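Local coordinates for putative non-ribosomal peptide synthetase (PDB 6M7L), which is a condensation-like domain of a non-ribosomal peptide synthetase, probably inactive in peptide-bond formation and serving to recruit a tailoring cytochrome P450, at residues A[42-56]-A[394-407]. Residues are numbered along the deposited sequence; the frame is centred on the assembly and turned at random.
Sequences EGLHVRVALRLRGRL and LRTSPVPMPEEAME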
ATOM      1  N   GLU A  42      10.570 -20.174  21.672  1.00 80.15           N
ATOM      2  CA  GLU A  42      10.466 -18.819  21.149  1.00 80.65           C
ATOM      3  C   GLU A  42       9.029 -18.329  21.250  1.00 69.70           C
ATOM      4  O   GLU A  42       8.087 -19.056  20.919  1.00 62.22           O
ATOM      5  CB  GLU A  42      10.945 -18.767  19.698  1.00 74.46           C
ATOM      6  CG  GLU A  42      12.423 -19.074  19.525  1.00 81.99           C
ATOM      7  CD  GLU A  42      13.311 -18.070  20.231  1.00 96.62           C
ATOM      8  OE1 GLU A  42      13.228 -16.868  19.902  1.00 98.87           O
ATOM      9  OE2 GLU A  42      14.086 -18.482  21.122  1.00101.52           O
ATOM     10  N   GLY A  43       8.866 -17.099  21.731  1.00 63.62           N
ATOM     11  CA  GLY A  43       7.532 -16.543  21.852  1.00 55.45           C
ATOM     12  C   GLY A  43       6.849 -16.456  20.499  1.00 59.54           C
ATOM     13  O   GLY A  43       7.473 -16.142  19.482  1.00 63.77           O
ATOM     14  N   LEU A  44       5.556 -16.765  20.488  1.00 61.03           N
ATOM     15  CA  LEU A  44       4.744 -16.631  19.280  1.00 57.00           C
ATOM     16  C   LEU A  44       4.380 -15.160  19.140  1.00 55.30           C
ATOM     17  O   LEU A  44       3.358 -14.692  19.647  1.00 55.31           O
ATOM     18  CB  LEU A  44       3.513 -17.520  19.355  1.00 50.93           C
ATOM     19  CG  LEU A  44       3.782 -19.018  19.215  1.00 66.56           C
ATOM     20  CD1 LEU A  44       2.512 -19.830  19.448  1.00 59.97           C
ATOM     21  CD2 LEU A  44       4.365 -19.308  17.841  1.00 57.76           C
ATOM     22  N   HIS A  45       5.246 -14.420  18.451  1.00 55.77           N
ATOM     23  CA  HIS A  45       5.122 -12.979  18.317  1.00 53.32           C
ATOM     24  C   HIS A  45       5.173 -12.581  16.848  1.00 54.93           C
ATOM     25  O   HIS A  45       5.747 -13.281  16.009  1.00 57.71           O
ATOM     26  CB  HIS A  45       6.243 -12.242  19.064  1.00 49.96           C
ATOM     27  CG  HIS A  45       6.430 -12.680  20.483  1.00 57.59           C
ATOM     28  ND1 HIS A  45       7.663 -12.695  21.098  1.00 54.57           N
ATOM     29  CD2 HIS A  45       5.542 -13.106  21.411  1.00 51.76           C
ATOM     30  CE1 HIS A  45       7.527 -13.116  22.343  1.00 51.42           C
ATOM     31  NE2 HIS A  45       6.250 -13.375  22.557  1.00 56.84           N
ATOM     32  N   VAL A  46       4.567 -11.446  16.549  1.00 52.99           N
ATOM     33  CA  VAL A  46       4.847 -10.718  15.321  1.00 51.91           C
ATOM     34  C   VAL A  46       5.823  -9.605  15.672  1.00 50.67           C
ATOM     35  O   VAL A  46       5.827  -9.089  16.797  1.00 47.06           O
ATOM     36  CB  VAL A  46       3.568 -10.158  14.666  1.00 47.51           C
ATOM     37  CG1 VAL A  46       2.722 -11.286  14.088  1.00 48.27           C
ATOM     38  CG2 VAL A  46       2.775  -9.345  15.669  1.00 51.13           C
ATOM     39  N   ARG A  47       6.675  -9.242  14.719  1.00 52.82           N
ATOM     40  CA  ARG A  47       7.675  -8.229  15.021  1.00 52.58           C
ATOM     41  C   ARG A  47       8.148  -7.564  13.737  1.00 49.36           C
ATOM     42  O   ARG A  47       8.134  -8.167  12.661  1.00 47.76           O
ATOM     43  CB  ARG A  47       8.863  -8.815  15.797  1.00 41.78           C
ATOM     44  CG  ARG A  47       9.786  -9.712  14.988  1.00 48.54           C
ATOM     45  CD  ARG A  47       9.158 -11.098  14.761  1.00 58.93           C
ATOM     46  NE  ARG A  47       9.072 -11.404  13.338  1.00 70.63           N
ATOM     47  CZ  ARG A  47      10.019 -12.040  12.658  1.00 74.23           C
ATOM     48  NH1 ARG A  47       9.868 -12.244  11.357  1.00 69.63           N
ATOM     49  NH2 ARG A  47      11.113 -12.467  13.281  1.00 71.22           N
ATOM     50  N   VAL A  48       8.559  -6.306  13.871  1.00 44.58           N
ATOM     51  CA  VAL A  48       9.033  -5.502  12.751  1.00 47.96           C
ATOM     52  C   VAL A  48      10.216  -4.672  13.227  1.00 46.37           C
ATOM     53  O   VAL A  48      10.161  -4.052  14.294  1.00 52.51           O
ATOM     54  CB  VAL A  48       7.921  -4.596  12.184  1.00 47.89           C
ATOM     55  CG1 VAL A  48       7.246  -3.805  13.301  1.00 39.97           C
ATOM     56  CG2 VAL A  48       8.478  -3.665  11.121  1.00 46.89           C
ATOM     57  N   ALA A  49      11.291  -4.673  12.448  1.00 52.14           N
ATOM     58  CA  ALA A  49      12.461  -3.852  12.718  1.00 51.87           C
ATOM     59  C   ALA A  49      12.562  -2.778  11.645  1.00 53.86           C
ATOM     60  O   ALA A  49      12.551  -3.087  10.449  1.00 48.54           O
ATOM     61  CB  ALA A  49      13.732  -4.701  12.763  1.00 46.52           C
ATOM     62  N   LEU A  50      12.647  -1.522  12.073  1.00 55.28           N
ATOM     63  CA  LEU A  50      12.658  -0.377  11.171  1.00 51.78           C
ATOM     64  C   LEU A  50      13.979   0.362  11.309  1.00 52.16           C
ATOM     65  O   LEU A  50      14.339   0.798  12.407  1.00 61.51           O
ATOM     66  CB  LEU A  50      11.497   0.574  11.476  1.00 50.79           C
ATOM     67  CG  LEU A  50      10.069   0.094  11.221  1.00 51.33           C
ATOM     68  CD1 LEU A  50       9.086   1.190  11.590  1.00 46.32           C
ATOM     69  CD2 LEU A  50       9.892  -0.320   9.773  1.00 54.74           C
ATOM     70  N   ARG A  51      14.693   0.514  10.198  1.00 57.45           N
ATOM     71  CA  ARG A  51      15.859   1.386  10.172  1.00 52.97           C
ATOM     72  C   ARG A  51      15.395   2.824   9.977  1.00 53.00           C
ATOM     73  O   ARG A  51      14.662   3.124   9.031  1.00 60.21           O
ATOM     74  CB  ARG A  51      16.825   0.973   9.064  1.00 51.08           C
ATOM     75  CG  ARG A  51      18.078   1.825   9.008  1.00 59.65           C
ATOM     76  CD  ARG A  51      19.223   1.096   8.325  1.00 60.26           C
ATOM     77  NE  ARG A  51      20.332   0.873   9.247  1.00 71.06           N
ATOM     78  CZ  ARG A  51      20.645  -0.307   9.771  1.00 59.51           C
ATOM     79  NH1 ARG A  51      19.945  -1.386   9.453  1.00 58.32           N
ATOM     80  NH2 ARG A  51      21.669  -0.408  10.605  1.00 60.25           N
ATOM     81  N   LEU A  52      15.804   3.702  10.887  1.00 54.28           N
ATOM     82  CA  LEU A  52      15.369   5.097  10.899  1.00 50.58           C
ATOM     83  C   LEU A  52      16.603   5.986  10.809  1.00 59.61           C
ATOM     84  O   LEU A  52      17.266   6.243  11.818  1.00 65.83           O
ATOM     85  CB  LEU A  52      14.562   5.406  12.158  1.00 52.71           C
ATOM     86  CG  LEU A  52      13.360   4.508  12.455  1.00 55.91           C
ATOM     87  CD1 LEU A  52      12.799   4.823  13.833  1.00 57.06           C
ATOM     88  CD2 LEU A  52      12.289   4.670  11.391  1.00 54.77           C
ATOM     89  N   ARG A  53      16.911   6.460   9.606  1.00 70.35           N
ATOM     90  CA  ARG A  53      18.028   7.372   9.405  1.00 64.15           C
ATOM     91  C   ARG A  53      17.533   8.809   9.505  1.00 65.31           C
ATOM     92  O   ARG A  53      16.588   9.199   8.811  1.00 68.65           O
ATOM     93  CB  ARG A  53      18.693   7.123   8.051  1.00 66.80           C
ATOM     94  CG  ARG A  53      18.883   5.649   7.724  1.00 74.06           C
ATOM     95  CD  ARG A  53      19.778   5.463   6.509  1.00 80.59           C
ATOM     96  NE  ARG A  53      21.171   5.236   6.886  1.00 89.64           N
ATOM     97  CZ  ARG A  53      22.213   5.588   6.140  1.00 84.51           C
ATOM     98  NH1 ARG A  53      22.020   6.203   4.980  1.00 77.52           N
ATOM     99  NH2 ARG A  53      23.448   5.340   6.559  1.00 75.49           N
ATOM    100  N   GLY A  54      18.165   9.586  10.379  1.00 63.51           N
ATOM    101  CA  GLY A  54      17.794  10.963  10.626  1.00 66.61           C
ATOM    102  C   GLY A  54      17.686  11.253  12.106  1.00 67.84           C
ATOM    103  O   GLY A  54      17.837  10.379  12.957  1.00 77.02           O
ATOM    104  N   ARG A  55      17.414  12.521  12.410  1.00 74.43           N
ATOM    105  CA  ARG A  55      17.263  12.953  13.797  1.00 74.04           C
ATOM    106  C   ARG A  55      15.926  12.467  14.341  1.00 73.56           C
ATOM    107  O   ARG A  55      14.869  12.992  13.976  1.00 75.34           O
ATOM    108  CB  ARG A  55      17.377  14.471  13.901  1.00 78.38           C
ATOM    109  CG  ARG A  55      18.801  14.966  14.096  1.00 82.15           C
ATOM    110  CD  ARG A  55      18.836  16.290  14.845  1.00 93.90           C
ATOM    111  NE  ARG A  55      19.015  17.432  13.953  1.00 98.31           N
ATOM    112  CZ  ARG A  55      19.201  18.679  14.372  1.00 95.85           C
ATOM    113  NH1 ARG A  55      19.231  18.946  15.671  1.00 92.81           N
ATOM    114  NH2 ARG A  55      19.359  19.660  13.494  1.00 91.50           N
ATOM    115  N   LEU A  56      15.970  11.469  15.217  1.00 72.20           N
ATOM    116  CA  LEU A  56      14.768  10.909  15.818  1.00 67.95           C
ATOM    117  C   LEU A  56      14.433  11.648  17.105  1.00 63.86           C
ATOM    118  O   LEU A  56      15.293  11.822  17.973  1.00 65.83           O
ATOM    119  CB  LEU A  56      14.951   9.419  16.104  1.00 68.30           C
ATOM    120  CG  LEU A  56      13.947   8.815  17.089  1.00 67.25           C
ATOM    121  CD1 LEU A  56      12.601   8.568  16.425  1.00 60.34           C
ATOM    122  CD2 LEU A  56      14.498   7.539  17.708  1.00 66.66           C
ATOM    123  N   LEU A 394      11.999  10.955   8.902  1.00 63.22           N
ATOM    124  CA  LEU A 394      13.043   9.948   9.004  1.00 62.73           C
ATOM    125  C   LEU A 394      13.032   9.063   7.767  1.00 57.66           C
ATOM    126  O   LEU A 394      11.968   8.665   7.284  1.00 57.95           O
ATOM    127  CB  LEU A 394      12.862   9.082  10.261  1.00 64.49           C
ATOM    128  CG  LEU A 394      12.946   9.795  11.612  1.00 65.78           C
ATOM    129  CD1 LEU A 394      12.395   8.909  12.718  1.00 60.97           C
ATOM    130  CD2 LEU A 394      14.380  10.203  11.914  1.00 60.39           C
ATOM    131  N   ARG A 395      14.224   8.761   7.259  1.00 57.98           N
ATOM    132  CA  ARG A 395      14.376   7.793   6.178  1.00 54.54           C
ATOM    133  C   ARG A 395      14.106   6.398   6.731  1.00 62.01           C
ATOM    134  O   ARG A 395      14.905   5.865   7.508  1.00 55.47           O
ATOM    135  CB  ARG A 395      15.776   7.903   5.580  1.00 60.22           C
ATOM    136  CG  ARG A 395      16.054   6.980   4.406  1.00 62.21           C
ATOM    137  CD  ARG A 395      17.366   7.358   3.728  1.00 71.53           C
ATOM    138  NE  ARG A 395      17.275   8.646   3.043  1.00 67.92           N
ATOM    139  CZ  ARG A 395      18.307   9.277   2.487  1.00 69.17           C
ATOM    140  NH1 ARG A 395      19.521   8.746   2.540  1.00 67.94           N
ATOM    141  NH2 ARG A 395      18.127  10.443   1.881  1.00 66.89           N
ATOM    142  N   THR A 396      12.976   5.812   6.345  1.00 56.56           N
ATOM    143  CA  THR A 396      12.487   4.568   6.926  1.00 53.01           C
ATOM    144  C   THR A 396      12.688   3.416   5.950  1.00 57.33           C
ATOM    145  O   THR A 396      12.347   3.531   4.770  1.00 63.27           O
ATOM    146  CB  THR A 396      11.004   4.685   7.288  1.00 54.70           C
ATOM    147  OG1 THR A 396      10.789   5.871   8.066  1.00 60.03           O
ATOM    148  CG2 THR A 396      10.551   3.469   8.086  1.00 62.70           C
ATOM    149  N   SER A 397      13.229   2.302   6.450  1.00 58.81           N
ATOM    150  CA  SER A 397      13.404   1.101   5.645  1.00 51.00           C
ATOM    151  C   SER A 397      13.381  -0.120   6.554  1.00 64.46           C
ATOM    152  O   SER A 397      13.873  -0.044   7.693  1.00 58.03           O
ATOM    153  CB  SER A 397      14.710   1.134   4.846  1.00 47.64           C
ATOM    154  OG  SER A 397      15.836   1.219   5.703  1.00 64.05           O
ATOM    155  N   PRO A 398      12.829  -1.241   6.096  1.00 63.70           N
ATOM    156  CA  PRO A 398      12.697  -2.412   6.972  1.00 58.09           C
ATOM    157  C   PRO A 398      14.010  -3.162   7.142  1.00 56.19           C
ATOM    158  O   PRO A 398      14.808  -3.288   6.211  1.00 57.25           O
ATOM    159  CB  PRO A 398      11.659  -3.274   6.245  1.00 59.69           C
ATOM    160  CG  PRO A 398      11.833  -2.921   4.811  1.00 63.49           C
ATOM    161  CD  PRO A 398      12.205  -1.460   4.779  1.00 52.40           C
ATOM    162  N   VAL A 399      14.219  -3.664   8.353  1.00 60.43           N
ATOM    163  CA  VAL A 399      15.383  -4.479   8.690  1.00 56.41           C
ATOM    164  C   VAL A 399      14.942  -5.938   8.707  1.00 64.69           C
ATOM    165  O   VAL A 399      13.994  -6.275   9.435  1.00 64.82           O
ATOM    166  CB  VAL A 399      15.981  -4.073  10.045  1.00 64.28           C
ATOM    167  CG1 VAL A 399      17.105  -5.027  10.445  1.00 48.15           C
ATOM    168  CG2 VAL A 399      16.473  -2.633   9.998  1.00 56.30           C
ATOM    169  N   PRO A 400      15.578  -6.822   7.939  1.00 73.25           N
ATOM    170  CA  PRO A 400      15.144  -8.222   7.918  1.00 69.28           C
ATOM    171  C   PRO A 400      15.368  -8.891   9.262  1.00 63.76           C
ATOM    172  O   PRO A 400      16.341  -8.612   9.965  1.00 72.14           O
ATOM    173  CB  PRO A 400      16.018  -8.846   6.825  1.00 71.05           C
ATOM    174  CG  PRO A 400      17.236  -7.986   6.792  1.00 71.39           C
ATOM    175  CD  PRO A 400      16.736  -6.594   7.061  1.00 71.48           C
ATOM    176  N   MET A 401      14.444  -9.774   9.616  1.00 69.48           N
ATOM    177  CA  MET A 401      14.501 -10.609  10.801  1.00 68.30           C
ATOM    178  C   MET A 401      14.503 -12.071  10.378  1.00 69.85           C
ATOM    179  O   MET A 401      14.092 -12.401   9.259  1.00 71.53           O
ATOM    180  CB  MET A 401      13.298 -10.341  11.719  1.00 65.51           C
ATOM    181  CG  MET A 401      13.162  -8.907  12.200  1.00 60.76           C
ATOM    182  SD  MET A 401      14.057  -8.587  13.729  1.00 63.35           S
ATOM    183  CE  MET A 401      13.402  -9.886  14.774  1.00 61.53           C
ATOM    184  N   PRO A 402      14.965 -12.976  11.239  1.00 70.27           N
ATOM    185  CA  PRO A 402      14.821 -14.406  10.943  1.00 71.00           C
ATOM    186  C   PRO A 402      13.353 -14.791  10.829  1.00 74.01           C
ATOM    187  O   PRO A 402      12.448 -14.038  11.197  1.00 69.24           O
ATOM    188  CB  PRO A 402      15.496 -15.090  12.136  1.00 66.02           C
ATOM    189  CG  PRO A 402      16.461 -14.075  12.649  1.00 69.37           C
ATOM    190  CD  PRO A 402      15.788 -12.745  12.439  1.00 78.24           C
ATOM    191  N   GLU A 403      13.123 -15.991  10.295  1.00 74.79           N
ATOM    192  CA  GLU A 403      11.762 -16.475  10.101  1.00 66.36           C
ATOM    193  C   GLU A 403      11.000 -16.476  11.420  1.00 68.66           C
ATOM    194  O   GLU A 403      11.565 -16.743  12.484  1.00 69.01           O
ATOM    195  CB  GLU A 403      11.780 -17.883   9.503  1.00 66.00           C
ATOM    196  CG  GLU A 403      12.324 -17.962   8.085  1.00 66.75           C
ATOM    197  CD  GLU A 403      11.370 -17.391   7.053  1.00 60.83           C
ATOM    198  OE1 GLU A 403      11.800 -17.179   5.901  1.00 67.86           O
ATOM    199  OE2 GLU A 403      10.189 -17.156   7.390  1.00 64.79           O
ATOM    200  N   GLU A 404       9.708 -16.163  11.341  1.00 64.17           N
ATOM    201  CA  GLU A 404       8.874 -16.093  12.533  1.00 65.55           C
ATOM    202  C   GLU A 404       8.819 -17.443  13.239  1.00 68.09           C
ATOM    203  O   GLU A 404       8.911 -18.504  12.616  1.00 69.31           O
ATOM    204  CB  GLU A 404       7.458 -15.647  12.167  1.00 65.29           C
ATOM    205  CG  GLU A 404       7.302 -14.152  11.978  1.00 72.39           C
ATOM    206  CD  GLU A 404       5.996 -13.786  11.305  1.00 88.41           C
ATOM    207  OE1 GLU A 404       5.428 -14.650  10.602  1.00 90.54           O
ATOM    208  OE2 GLU A 404       5.535 -12.638  11.479  1.00 88.06           O
ATOM    209  N   ALA A 405       8.678 -17.390  14.561  1.00 67.09           N
ATOM    210  CA  ALA A 405       8.443 -18.602  15.331  1.00 58.90           C
ATOM    211  C   ALA A 405       7.121 -19.225  14.907  1.00 57.65           C
ATOM    212  O   ALA A 405       6.118 -18.526  14.739  1.00 64.19           O
ATOM    213  CB  ALA A 405       8.435 -18.289  16.828  1.00 51.68           C
ATOM    214  N   MET A 406       7.124 -20.541  14.718  1.00 54.95           N
ATOM    215  CA  MET A 406       5.930 -21.237  14.265  1.00 58.90           C
ATOM    216  C   MET A 406       5.839 -22.593  14.943  1.00 55.47           C
ATOM    217  O   MET A 406       6.835 -23.142  15.422  1.00 57.05           O
ATOM    218  CB  MET A 406       5.918 -21.409  12.739  1.00 57.64           C
ATOM    219  CG  MET A 406       6.974 -22.359  12.204  1.00 50.39           C
ATOM    220  SD  MET A 406       6.804 -22.604  10.428  1.00 51.05           S
ATOM    221  CE  MET A 406       7.941 -23.953  10.148  1.00 52.62           C
ATOM    222  N   GLU A 407       4.617 -23.124  14.988  1.00 54.92           N
ATOM    223  CA  GLU A 407       4.382 -24.473  15.481  1.00 50.55           C
ATOM    224  C   GLU A 407       4.403 -25.512  14.374  1.00 51.54           C
ATOM    225  O   GLU A 407       4.536 -26.707  14.664  1.00 51.41           O
ATOM    226  CB  GLU A 407       3.034 -24.551  16.201  1.00 51.17           C
ATOM    227  CG  GLU A 407       2.845 -23.535  17.302  1.00 45.87           C
ATOM    228  CD  GLU A 407       1.512 -23.697  17.995  1.00 61.71           C
ATOM    229  OE1 GLU A 407       1.340 -24.692  18.732  1.00 64.66           O
ATOM    230  OE2 GLU A 407       0.628 -22.839  17.787  1.00 74.25           O
TER
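The carbonyl oxygen of Pro402 is gripped end-on by the guanidinium of Arg47, lying 2.9 Å from NH2 and 3.1 Å from NH1 and close to the guanidinium plane. Met401 and Glu404 flank this group on opposite faces: Met401 CB comes within 3.4 Å of NH2, and Glu404 CG within 3.3 Å of NH1. Bends in the arginine chain (chi2 -76°, chi3 123°) bring the guanidinium across to the Pro402 carbonyl, and Met401, also bent, slides past it in the reverse direction. The Glu404 carboxylate stays beyond salt-bridge distance of Arg47.

Farther along, strand 395-399 pairs antiparallel with strand 45-53 as an outermost strand of its sheet in this chain. Paired backbone bonds join Arg51 to Ser397 and Arg53 to Arg395. Thr396 lies alongside Leu52, its CG2 3.9 Å from CD2, on the face where Leu50 meets helix 155-172. The other face carries Arg51, Arg53 and Arg395. The guanidiniums of Arg53 and Arg395 approach edge to edge, while Glu141 bridges Arg51 and Arg53, Glu107 also pairs with Arg51, and Arg395 pairs with an acidic side chain of another protein's chain. Beyond the paired strands, Leu394 CD1 packs 3.7 Å from Leu56 CD1.

Main-chain pairing thus anchors the strand to this lobe of the condensation-type fold, whereas segment 400-404 takes its hydrogen bonds from segment 42-56 through Arg47 alone, whose positive charge probably strengthens the grip, with Met401 adding apolar packing.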